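Local coordinates for protein ribonucleoside-diphosphate reductase subunit beta (Clostridium botulinum, PDB 6ZJK) that probably forms the radical-generating R2 half of ribonucleotide reductase, using a diiron site to help make deoxyribonucleotides from ribonucleoside diphosphates, at residues K83-L88 / D149-P154; F102-D107 / Q142-I147; F135-H140 / I202-Y207; S210-F215 / Y233-E238. All coordinates share one frame; numbering follows the deposited sequence.

Interaction 1: K83-L88 / D149-P154; sequences KQFPYL and DTVTNP
Phe85, in the short 3-10 segment that follows helix 79-84, comes closest to Val151 at the C-terminal end of helix 124-151, with 6.5 Å between Phe85 CA and Val151 CA. One aromatic ring carries the contact. With CG opposite the backbone N (chi1 -169°), the Phe85 ring is set alongside Val151 and Thr152. Val151 lays its CG2 methyl over one face of the ring in a CH-pi contact, 4.0 Å from the Phe85 centroid and 20° off the ring normal, so it lies somewhat toward the rim on the CD1 side. On the CD2 side the ring meets backbone: Val151 O lies 3.7 Å from Phe85 CD2. Thr152, the first residue to leave the helical conformation, comes in obliquely with its CB 3.7 Å from Phe85 CE2. The contact is held by packing alone. Arg93 of helix 90-118 and Met224 also touch the Phe85 side chain, while neighbouring Gln84 hydrogen-bonds to Gly222 O and Met224 N. Far from the metal site, this is plain aromatic packing against the last turn of helix 124-151, where the link between helices 79-84 and 90-118 meets it in the all-helical R2 fold.

Interaction 2: F102-D107 / Q142-I147; sequences FLNFLD and QSYSYI. With FE (Fe (III) ion), chain H.
Tyr144 gives its hydroxyl hydrogen to a carboxylate that is itself an iron ligand: Tyr144 OH to Asp107 OD2 is 3.1 Å, with Asp107 OD1 bound to iron at 2.2 Å. This stands in the helical bundle of the R2 fold, between helices 90-118 and 124-151, whose segments here run roughly antiparallel, at 150°, with axes 10.1 Å apart. The position of Tyr144, one helical turn beyond the ligand His140, is that of the radical-carrying tyrosine in class I R2 proteins, so it probably plays that part here. Its hydroxyl meets OD2 nearly along the C-O axis of the carboxylate, whose plane is turned 27° from the ring, and one carboxylate thus serves metal and phenol with different oxygens. Swung away from its carbonyl carbon (chi1 -52°), the ring reaches edge-first toward helix 90-118, where Leu103 CB lies 4.0 Å from Tyr144 OH. Phe208 and Ile234, from two further helices, pack against it and help make its surroundings apolar. Asn104 belongs partly to the dimer interface, since its ND2 donates to Arg49 O of the second subunit. Its amide stands almost perpendicular to the phenol, and Asn104 OD1 lies in the ring plane at the edge, 3.6 Å from Tyr144 CD2.

Interaction 3: F135-H140 / I202-Y207; sequences FQEEIH and ILEGIY. With FE (Fe (III) ion), chain H; FE (Fe (III) ion), chain G.
The diiron site of the R2 subunit joins Glu137 and Glu204 here, two glutamates that meet through metal while their helices stay well apart, with 11.1 Å between Glu137 CA and Glu204 CA. Glu137 is the bridge. Its chain bends at chi2 (-52°), bringing the carboxylate across both ions: Glu137 OE1 binds the iron of chain H at 2.2 Å, and OE2 binds the iron of chain G at the same length. Glu204 comes from helix 190-220 with its chain extended beyond CG and is held by one oxygen, OE2, 2.1 Å from the chain G iron. The two carboxylates are turned 65° apart, and their iron-bound oxygens, Glu137 OE2 and Glu204 OE2, sit in neighbouring positions on that ion, 3.0 Å apart, close because they share a cation. His140, a turn along from Glu137, binds the chain H iron through ND1 at 2.4 Å. Its NE2 is hydrogen-bonded to second-shell Asp237, which, with the iron on ND1, helps fix the imidazole's rotation. Water 1 bridges the ions, and Asp107, Glu238 and His241 complete the protein ligands. Glu204 lies within a wider pi-type turn at 203-207. A carboxylate-bridged pair of irons inside a helical bundle is the hallmark of ferritin-like diiron proteins.

Interaction 4: S210-F215 / Y233-E238; sequences SGFSFF and YINRDE. With FE (Fe (III) ion), chain G.
Phe212 and Asn235 form an amide-on-ring stack in the buried seam between helices 190-220 and 225-255, consecutive helices whose segments here run close to antiparallel, with axes 11.2 Å apart and a crossing angle of -156°. The ring of Phe212, its CG opposite the carbonyl carbon, points at the other helix. Asn235 CB sits over one face in a CH-pi contact, 4.3 Å from the Phe212 centroid, and the amide beyond it spreads along the ring with the planes only 24° apart. Asn235 ND2 reaches to 3.7 Å from Phe212 CD2, yet the polar partner of that nitrogen is Tyr216 OH, a hydrogen bond that helps hold the amide in its turn. In class I R2 proteins, phenylalanines from the helix corresponding to 190-220 and an isoleucine from that corresponding to 225-255 line the apolar pocket of the radical tyrosine; Phe212 and Ile234 fit that pattern, and Ile234 also packs on Tyr144. The isoleucine approaches obliquely, with its CG2 4.1 Å from Phe212 CE1. One turn on, Glu238 passes the ring edge with its CB, 4.5 Å from Phe212 CZ. From there the glutamate bends at chi2 (79°) to carry OE2 to the iron of chain G, a rather long bond of 2.5 Å.

Interactions 2, 3 and 4 cluster around the iron pair, their centres 9 to 12 Å apart, whereas interaction 1 lies out at one end of the bundle, 16 Å from interaction 2 and 25 Å from interaction 3. Helix 124-151 threads the first three, and helix 190-220 joins interactions 3 and 4. Along the chain, interaction 2 is nested within interaction 1, interaction 3 crosses both, and interaction 4 follows after all three. Four helices, 90-118, 124-151, 190-220 and 225-255, thus each bring at least one ligand to one metal centre. The iron of chain H links interactions 2 and 3, and that of chain G links interactions 3 and 4, while Ile234 connects interaction 4 to the probable radical tyrosine.

Interaction 1: K83-L88 / D149-P154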
# COMPACT_ATOMS: atom_id res chain seq x y z
N LYS A 83 25.69 -3.79 -21.85
CA LYS A 83 26.69 -3.59 -22.90
C LYS A 83 26.30 -2.42 -23.80
O LYS A 83 27.16 -1.63 -24.21
CB LYS A 83 26.81 -4.86 -23.74
CG LYS A 83 26.67 -6.19 -22.99
CD LYS A 83 27.55 -7.26 -23.65
CE LYS A 83 26.87 -8.63 -23.75
NZ LYS A 83 27.79 -9.75 -24.10
N GLN A 84 25.02 -2.11 -23.99
CA GLN A 84 24.60 -1.10 -24.95
C GLN A 84 24.61 0.32 -24.39
O GLN A 84 24.72 1.28 -25.16
CB GLN A 84 23.19 -1.41 -25.45
CG GLN A 84 23.07 -2.81 -25.98
CD GLN A 84 21.72 -3.09 -26.59
OE1 GLN A 84 20.71 -3.15 -25.88
NE2 GLN A 84 21.70 -3.28 -27.90
N PHE A 85 24.45 0.48 -23.07
CA PHE A 85 24.40 1.82 -22.48
C PHE A 85 25.58 2.73 -22.84
O PHE A 85 25.35 3.93 -23.04
CB PHE A 85 24.27 1.70 -20.96
CG PHE A 85 23.94 3.00 -20.28
CD1 PHE A 85 22.65 3.49 -20.27
CD2 PHE A 85 24.93 3.72 -19.64
CE1 PHE A 85 22.35 4.69 -19.66
CE2 PHE A 85 24.64 4.92 -19.01
CZ PHE A 85 23.35 5.40 -19.01
N PRO A 86 26.85 2.27 -22.86
CA PRO A 86 27.94 3.20 -23.20
C PRO A 86 27.94 3.69 -24.64
O PRO A 86 28.67 4.64 -24.95
CB PRO A 86 29.21 2.37 -22.91
CG PRO A 86 28.76 1.34 -21.95
CD PRO A 86 27.37 1.00 -22.34
N TYR A 87 27.18 3.06 -25.53
CA TYR A 87 27.22 3.47 -26.92
C TYR A 87 25.99 4.26 -27.35
O TYR A 87 25.86 4.59 -28.53
CB TYR A 87 27.42 2.25 -27.82
CG TYR A 87 28.77 1.60 -27.64
CD1 TYR A 87 28.87 0.22 -27.43
CD2 TYR A 87 29.94 2.34 -27.67
CE1 TYR A 87 30.09 -0.38 -27.27
CE2 TYR A 87 31.18 1.73 -27.50
CZ TYR A 87 31.24 0.37 -27.30
OH TYR A 87 32.45 -0.26 -27.13
N LEU A 88 25.11 4.62 -26.41
CA LEU A 88 24.08 5.60 -26.70
C LEU A 88 24.70 6.94 -27.09
O LEU A 88 25.75 7.33 -26.57
CB LEU A 88 23.17 5.80 -25.48
CG LEU A 88 22.38 4.60 -24.96
CD1 LEU A 88 21.59 5.03 -23.77
CD2 LEU A 88 21.48 4.04 -26.06
N ASP A 149 21.24 1.43 -11.25
CA ASP A 149 22.34 0.81 -10.53
C ASP A 149 22.97 -0.31 -11.34
O ASP A 149 24.14 -0.64 -11.11
CB ASP A 149 21.85 0.28 -9.17
CG ASP A 149 23.00 -0.08 -8.24
OD1 ASP A 149 23.85 0.80 -7.95
OD2 ASP A 149 23.05 -1.24 -7.78
N THR A 150 22.23 -0.88 -12.29
CA THR A 150 22.78 -2.01 -13.04
C THR A 150 23.48 -1.59 -14.32
O THR A 150 24.57 -2.11 -14.61
CB THR A 150 21.68 -3.02 -13.34
OG1 THR A 150 21.14 -3.48 -12.10
CG2 THR A 150 22.27 -4.21 -14.07
N VAL A 151 22.94 -0.62 -15.07
CA VAL A 151 23.53 -0.31 -16.37
C VAL A 151 24.64 0.74 -16.31
O VAL A 151 25.36 0.91 -17.29
CB VAL A 151 22.49 0.17 -17.40
CG1 VAL A 151 21.29 -0.78 -17.46
CG2 VAL A 151 22.02 1.59 -17.09
N THR A 152 24.84 1.41 -15.17
CA THR A 152 25.89 2.41 -15.09
C THR A 152 26.46 2.44 -13.67
O THR A 152 26.02 1.70 -12.78
CB THR A 152 25.37 3.78 -15.57
OG1 THR A 152 26.48 4.68 -15.78
CG2 THR A 152 24.38 4.38 -14.57
N ASN A 153 27.49 3.25 -13.46
CA ASN A 153 28.24 3.25 -12.21
C ASN A 153 27.62 4.23 -11.21
O ASN A 153 26.75 5.03 -11.57
CB ASN A 153 29.70 3.58 -12.50
CG ASN A 153 29.88 4.93 -13.10
OD1 ASN A 153 29.66 5.95 -12.44
ND2 ASN A 153 30.18 4.97 -14.40
N PRO A 154 28.03 4.18 -9.93
CA PRO A 154 27.35 5.02 -8.91
C PRO A 154 27.40 6.51 -9.19
O PRO A 154 26.46 7.22 -8.82
CB PRO A 154 28.13 4.68 -7.61
CG PRO A 154 28.67 3.35 -7.82
CD PRO A 154 29.03 3.30 -9.30

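Interaction 2: F102-D107 / Q142-I147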
# COMPACT_ATOMS: atom_id res chain seq x y z
N PHE A 102 12.30 12.25 -14.33
CA PHE A 102 10.93 12.76 -14.24
C PHE A 102 9.95 11.67 -13.83
O PHE A 102 9.11 11.89 -12.94
CB PHE A 102 10.51 13.36 -15.58
CG PHE A 102 9.12 13.89 -15.60
CD1 PHE A 102 8.73 14.92 -14.74
CD2 PHE A 102 8.18 13.38 -16.48
CE1 PHE A 102 7.44 15.41 -14.76
CE2 PHE A 102 6.88 13.87 -16.50
CZ PHE A 102 6.52 14.90 -15.64
N LEU A 103 10.05 10.49 -14.43
CA LEU A 103 9.12 9.42 -14.09
C LEU A 103 9.29 8.98 -12.63
O LEU A 103 8.29 8.71 -11.94
CB LEU A 103 9.30 8.24 -15.05
CG LEU A 103 9.06 8.50 -16.54
CD1 LEU A 103 9.07 7.20 -17.35
CD2 LEU A 103 7.76 9.30 -16.80
N ASN A 104 10.53 8.97 -12.13
CA ASN A 104 10.76 8.63 -10.72
C ASN A 104 10.11 9.64 -9.79
O ASN A 104 9.61 9.28 -8.72
CB ASN A 104 12.27 8.55 -10.42
CG ASN A 104 12.58 7.97 -9.02
OD1 ASN A 104 12.19 6.85 -8.69
ND2 ASN A 104 13.28 8.74 -8.22
N PHE A 105 10.11 10.91 -10.18
CA PHE A 105 9.37 11.90 -9.42
C PHE A 105 7.87 11.60 -9.44
O PHE A 105 7.19 11.72 -8.41
CB PHE A 105 9.64 13.30 -9.97
CG PHE A 105 8.60 14.30 -9.59
CD1 PHE A 105 8.70 14.99 -8.39
CD2 PHE A 105 7.48 14.52 -10.40
CE1 PHE A 105 7.72 15.91 -8.03
CE2 PHE A 105 6.50 15.41 -10.04
CZ PHE A 105 6.62 16.11 -8.86
N LEU A 106 7.34 11.16 -10.57
CA LEU A 106 5.90 10.90 -10.70
C LEU A 106 5.40 9.80 -9.77
O LEU A 106 4.50 9.99 -9.05
CB LEU A 106 5.51 10.64 -12.14
CG LEU A 106 5.60 11.77 -13.14
CD1 LEU A 106 5.06 11.39 -14.46
CD2 LEU A 106 5.10 13.10 -12.68
N ASP A 107 6.05 8.67 -9.81
CA ASP A 107 5.72 7.58 -8.97
C ASP A 107 5.98 7.90 -7.50
O ASP A 107 5.28 7.44 -6.68
CB ASP A 107 6.42 6.34 -9.40
CG ASP A 107 5.83 5.70 -10.63
OD1 ASP A 107 4.64 5.47 -10.71
OD2 ASP A 107 6.55 5.38 -11.52
N GLN A 142 11.12 1.63 -7.64
CA GLN A 142 12.26 0.79 -7.38
C GLN A 142 12.87 0.23 -8.61
O GLN A 142 14.04 0.03 -8.67
CB GLN A 142 11.91 -0.36 -6.47
CG GLN A 142 13.07 -1.15 -5.95
CD GLN A 142 13.26 -2.41 -6.65
OE1 GLN A 142 12.34 -3.02 -7.07
NE2 GLN A 142 14.44 -2.81 -6.78
N SER A 143 12.04 -0.08 -9.57
CA SER A 143 12.45 -0.50 -10.90
C SER A 143 13.48 0.45 -11.49
O SER A 143 14.29 0.02 -12.33
CB SER A 143 11.24 -0.62 -11.85
OG SER A 143 10.76 0.66 -12.26
N TYR A 144 13.30 1.71 -11.21
CA TYR A 144 14.16 2.74 -11.75
C TYR A 144 15.51 2.68 -11.05
O TYR A 144 16.49 2.80 -11.68
CB TYR A 144 13.55 4.14 -11.69
CG TYR A 144 12.15 4.27 -12.28
CD1 TYR A 144 11.81 3.60 -13.42
CD2 TYR A 144 11.19 5.03 -11.69
CE1 TYR A 144 10.56 3.69 -13.95
CE2 TYR A 144 9.94 5.13 -12.22
CZ TYR A 144 9.63 4.46 -13.34
OH TYR A 144 8.40 4.53 -13.85
N SER A 145 15.52 2.49 -9.75
CA SER A 145 16.78 2.29 -9.02
C SER A 145 17.52 1.06 -9.55
O SER A 145 18.75 1.08 -9.67
CB SER A 145 16.51 2.15 -7.52
OG SER A 145 16.63 3.41 -6.86
N TYR A 146 16.78 0.01 -9.84
CA TYR A 146 17.35 -1.19 -10.36
C TYR A 146 17.97 -0.98 -11.73
O TYR A 146 19.00 -1.49 -11.99
CB TYR A 146 16.34 -2.31 -10.41
CG TYR A 146 16.75 -3.51 -11.18
CD1 TYR A 146 17.85 -4.22 -10.85
CD2 TYR A 146 16.01 -3.99 -12.19
CE1 TYR A 146 18.20 -5.32 -11.53
CE2 TYR A 146 16.36 -5.10 -12.88
CZ TYR A 146 17.47 -5.76 -12.55
OH TYR A 146 17.81 -6.86 -13.22
N ILE A 147 17.30 -0.27 -12.62
CA ILE A 147 17.87 0.02 -13.95
C ILE A 147 19.18 0.81 -13.81
O ILE A 147 20.20 0.44 -14.39
CB ILE A 147 16.86 0.77 -14.84
CG1 ILE A 147 15.71 -0.16 -15.24
CG2 ILE A 147 17.56 1.37 -16.08
CD1 ILE A 147 14.51 0.55 -15.91
FE FE H . 3.36 4.00 -11.76
O HOH W 1 1.36 3.06 -12.73

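Interaction 3: F135-H140 / I202-Y207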
# COMPACT_ATOMS: atom_id res chain seq x y z
N PHE A 135 1.11 0.35 -3.52
CA PHE A 135 2.14 -0.68 -3.52
C PHE A 135 2.78 -0.83 -4.90
O PHE A 135 4.01 -0.93 -5.01
CB PHE A 135 1.49 -1.98 -3.04
CG PHE A 135 2.19 -3.23 -3.46
CD1 PHE A 135 3.28 -3.70 -2.74
CD2 PHE A 135 1.72 -3.97 -4.53
CE1 PHE A 135 3.90 -4.89 -3.09
CE2 PHE A 135 2.35 -5.15 -4.91
CZ PHE A 135 3.44 -5.61 -4.19
N GLN A 136 1.97 -0.80 -5.96
CA GLN A 136 2.48 -0.92 -7.33
C GLN A 136 3.33 0.28 -7.73
O GLN A 136 4.29 0.12 -8.48
CB GLN A 136 1.33 -1.08 -8.35
CG GLN A 136 0.62 -2.43 -8.24
CD GLN A 136 -0.49 -2.66 -9.24
OE1 GLN A 136 -0.90 -1.75 -9.97
NE2 GLN A 136 -0.98 -3.91 -9.28
N GLU A 137 3.01 1.44 -7.23
CA GLU A 137 3.77 2.62 -7.50
C GLU A 137 5.16 2.53 -6.82
O GLU A 137 6.12 2.95 -7.37
CB GLU A 137 3.05 3.88 -7.09
CG GLU A 137 1.69 4.20 -7.69
CD GLU A 137 1.54 4.19 -9.20
OE1 GLU A 137 2.28 3.59 -9.89
OE2 GLU A 137 0.60 4.77 -9.71
N GLU A 138 5.22 1.98 -5.61
CA GLU A 138 6.50 1.74 -4.96
C GLU A 138 7.37 0.79 -5.78
O GLU A 138 8.59 0.96 -5.86
CB GLU A 138 6.31 1.21 -3.54
CG GLU A 138 5.61 2.16 -2.57
CD GLU A 138 6.50 3.27 -2.05
OE1 GLU A 138 7.67 3.37 -2.48
OE2 GLU A 138 6.03 4.05 -1.19
N ILE A 139 6.75 -0.24 -6.37
CA ILE A 139 7.51 -1.16 -7.20
C ILE A 139 8.04 -0.47 -8.46
O ILE A 139 9.16 -0.75 -8.92
CB ILE A 139 6.67 -2.41 -7.51
CG1 ILE A 139 6.49 -3.21 -6.21
CG2 ILE A 139 7.30 -3.28 -8.58
CD1 ILE A 139 5.93 -4.59 -6.43
N HIS A 140 7.30 0.48 -8.96
CA HIS A 140 7.68 1.21 -10.16
C HIS A 140 8.90 2.04 -9.88
O HIS A 140 9.84 1.99 -10.57
CB HIS A 140 6.54 2.06 -10.71
CG HIS A 140 5.39 1.26 -11.26
ND1 HIS A 140 4.15 1.79 -11.50
CD2 HIS A 140 5.30 -0.05 -11.53
CE1 HIS A 140 3.37 0.83 -11.92
NE2 HIS A 140 4.04 -0.29 -11.95
N ILE A 202 -4.93 12.52 -15.23
CA ILE A 202 -4.07 13.10 -16.24
C ILE A 202 -2.66 12.54 -16.16
O ILE A 202 -2.15 12.08 -17.11
CB ILE A 202 -4.05 14.61 -16.13
CG1 ILE A 202 -5.36 15.18 -16.62
CG2 ILE A 202 -2.91 15.18 -16.93
CD1 ILE A 202 -5.63 16.55 -16.14
N LEU A 203 -2.12 12.51 -14.96
CA LEU A 203 -0.78 12.01 -14.71
C LEU A 203 -0.55 10.65 -15.26
O LEU A 203 0.34 10.44 -15.97
CB LEU A 203 -0.46 12.07 -13.24
CG LEU A 203 0.86 11.49 -12.74
CD1 LEU A 203 1.21 12.05 -11.40
CD2 LEU A 203 0.94 10.01 -12.72
N GLU A 204 -1.44 9.75 -15.00
CA GLU A 204 -1.35 8.39 -15.45
C GLU A 204 -1.70 8.13 -16.88
O GLU A 204 -1.13 7.31 -17.49
CB GLU A 204 -2.28 7.59 -14.58
CG GLU A 204 -1.95 7.82 -13.13
CD GLU A 204 -2.27 6.68 -12.21
OE1 GLU A 204 -3.43 6.40 -12.10
OE2 GLU A 204 -1.35 6.12 -11.60
N GLY A 205 -2.70 8.82 -17.38
CA GLY A 205 -3.14 8.60 -18.75
C GLY A 205 -2.43 9.43 -19.79
O GLY A 205 -2.61 9.18 -20.98
N ILE A 206 -1.63 10.41 -19.37
CA ILE A 206 -0.95 11.29 -20.32
C ILE A 206 0.56 11.32 -20.09
O ILE A 206 1.34 10.99 -20.99
CB ILE A 206 -1.53 12.71 -20.27
CG1 ILE A 206 -3.04 12.69 -20.61
CG2 ILE A 206 -0.77 13.64 -21.25
CD1 ILE A 206 -3.35 12.19 -22.01
N TYR A 207 1.00 11.70 -18.88
CA TYR A 207 2.43 11.90 -18.65
C TYR A 207 3.19 10.59 -18.79
O TYR A 207 4.22 10.54 -19.47
CB TYR A 207 2.70 12.52 -17.27
CG TYR A 207 2.00 13.85 -17.01
CD1 TYR A 207 1.60 14.67 -18.06
CD2 TYR A 207 1.72 14.27 -15.72
CE1 TYR A 207 0.95 15.87 -17.83
CE2 TYR A 207 1.07 15.48 -15.47
CZ TYR A 207 0.69 16.27 -16.53
OH TYR A 207 0.04 17.47 -16.31
FE FE H . 3.36 4.00 -11.76
FE FE G . 0.13 4.60 -11.84
O HOH W 1 1.36 3.06 -12.73

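Interaction 4: S210-F215 / Y233-E238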
# COMPACT_ATOMS: atom_id res chain seq x y z
N SER A 210 3.46 9.33 -22.51
CA SER A 210 4.52 10.03 -23.22
C SER A 210 5.88 9.40 -22.94
O SER A 210 6.71 9.28 -23.85
CB SER A 210 4.52 11.51 -22.84
OG SER A 210 5.68 12.18 -23.35
N GLY A 211 6.15 9.09 -21.68
CA GLY A 211 7.44 8.50 -21.34
C GLY A 211 7.63 7.12 -21.95
O GLY A 211 8.72 6.79 -22.42
N PHE A 212 6.55 6.34 -21.99
CA PHE A 212 6.67 5.01 -22.53
C PHE A 212 7.06 5.05 -23.99
O PHE A 212 7.81 4.24 -24.42
CB PHE A 212 5.40 4.13 -22.42
CG PHE A 212 4.84 3.96 -21.04
CD1 PHE A 212 5.65 3.70 -19.98
CD2 PHE A 212 3.50 4.04 -20.83
CE1 PHE A 212 5.14 3.57 -18.71
CE2 PHE A 212 2.97 3.92 -19.59
CZ PHE A 212 3.80 3.67 -18.52
N SER A 213 6.53 5.97 -24.76
CA SER A 213 6.85 5.97 -26.18
C SER A 213 8.33 6.21 -26.45
O SER A 213 8.83 5.80 -27.50
CB SER A 213 5.98 7.01 -26.93
OG SER A 213 6.32 8.34 -26.59
N PHE A 214 9.05 6.85 -25.52
CA PHE A 214 10.50 7.02 -25.70
C PHE A 214 11.22 5.68 -25.61
O PHE A 214 12.03 5.33 -26.49
CB PHE A 214 11.07 8.01 -24.68
CG PHE A 214 12.60 8.07 -24.70
CD1 PHE A 214 13.25 8.73 -25.73
CD2 PHE A 214 13.35 7.48 -23.69
CE1 PHE A 214 14.65 8.78 -25.78
CE2 PHE A 214 14.75 7.52 -23.72
CZ PHE A 214 15.39 8.18 -24.77
N PHE A 215 10.95 4.91 -24.54
CA PHE A 215 11.66 3.65 -24.33
C PHE A 215 11.29 2.63 -25.39
O PHE A 215 12.17 1.90 -25.87
CB PHE A 215 11.40 3.14 -22.91
CG PHE A 215 11.95 4.06 -21.87
CD1 PHE A 215 13.31 4.09 -21.62
CD2 PHE A 215 11.12 4.98 -21.24
CE1 PHE A 215 13.84 4.99 -20.70
CE2 PHE A 215 11.64 5.88 -20.32
CZ PHE A 215 13.00 5.88 -20.05
N TYR A 233 5.79 -3.83 -18.28
CA TYR A 233 5.12 -4.24 -17.06
C TYR A 233 4.50 -3.05 -16.35
O TYR A 233 3.37 -3.13 -15.84
CB TYR A 233 6.10 -4.97 -16.13
CG TYR A 233 6.31 -6.41 -16.50
CD1 TYR A 233 5.42 -7.40 -16.06
CD2 TYR A 233 7.37 -6.80 -17.31
CE1 TYR A 233 5.59 -8.73 -16.39
CE2 TYR A 233 7.56 -8.13 -17.65
CZ TYR A 233 6.67 -9.09 -17.18
OH TYR A 233 6.85 -10.41 -17.52
N ILE A 234 5.18 -1.94 -16.38
CA ILE A 234 4.68 -0.76 -15.77
C ILE A 234 3.44 -0.28 -16.52
O ILE A 234 2.53 0.15 -15.94
CB ILE A 234 5.71 0.35 -15.78
CG1 ILE A 234 6.97 -0.07 -15.02
CG2 ILE A 234 5.18 1.59 -15.15
CD1 ILE A 234 7.88 1.08 -14.74
N ASN A 235 3.48 -0.36 -17.84
CA ASN A 235 2.39 0.04 -18.72
C ASN A 235 1.17 -0.81 -18.35
O ASN A 235 0.18 -0.28 -18.13
CB ASN A 235 2.79 -0.18 -20.17
CG ASN A 235 1.97 0.63 -21.17
OD1 ASN A 235 0.90 1.11 -20.89
ND2 ASN A 235 2.53 0.78 -22.32
N ARG A 236 1.32 -2.11 -18.28
CA ARG A 236 0.27 -2.99 -17.85
C ARG A 236 -0.40 -2.55 -16.54
O ARG A 236 -1.58 -2.38 -16.52
CB ARG A 236 0.76 -4.39 -17.78
CG ARG A 236 -0.33 -5.38 -17.50
CD ARG A 236 0.16 -6.77 -17.56
NE ARG A 236 1.00 -7.14 -16.44
CZ ARG A 236 1.48 -8.34 -16.26
NH1 ARG A 236 1.19 -9.26 -17.08
NH2 ARG A 236 2.23 -8.63 -15.26
N ASP A 237 0.35 -2.25 -15.51
CA ASP A 237 -0.20 -1.77 -14.30
C ASP A 237 -0.91 -0.45 -14.55
O ASP A 237 -1.94 -0.24 -14.07
CB ASP A 237 0.85 -1.54 -13.19
CG ASP A 237 1.45 -2.81 -12.61
OD1 ASP A 237 1.02 -3.91 -12.81
OD2 ASP A 237 2.44 -2.68 -11.94
N GLU A 238 -0.34 0.45 -15.33
CA GLU A 238 -0.95 1.73 -15.58
C GLU A 238 -2.36 1.67 -16.18
O GLU A 238 -3.15 2.45 -15.90
CB GLU A 238 -0.03 2.59 -16.42
CG GLU A 238 -0.34 4.03 -16.41
CD GLU A 238 0.15 4.73 -15.16
OE1 GLU A 238 1.31 5.07 -15.01
OE2 GLU A 238 -0.60 4.88 -14.26
FE FE G . 0.13 4.60 -11.84
O HOH W 1 1.36 3.06 -12.73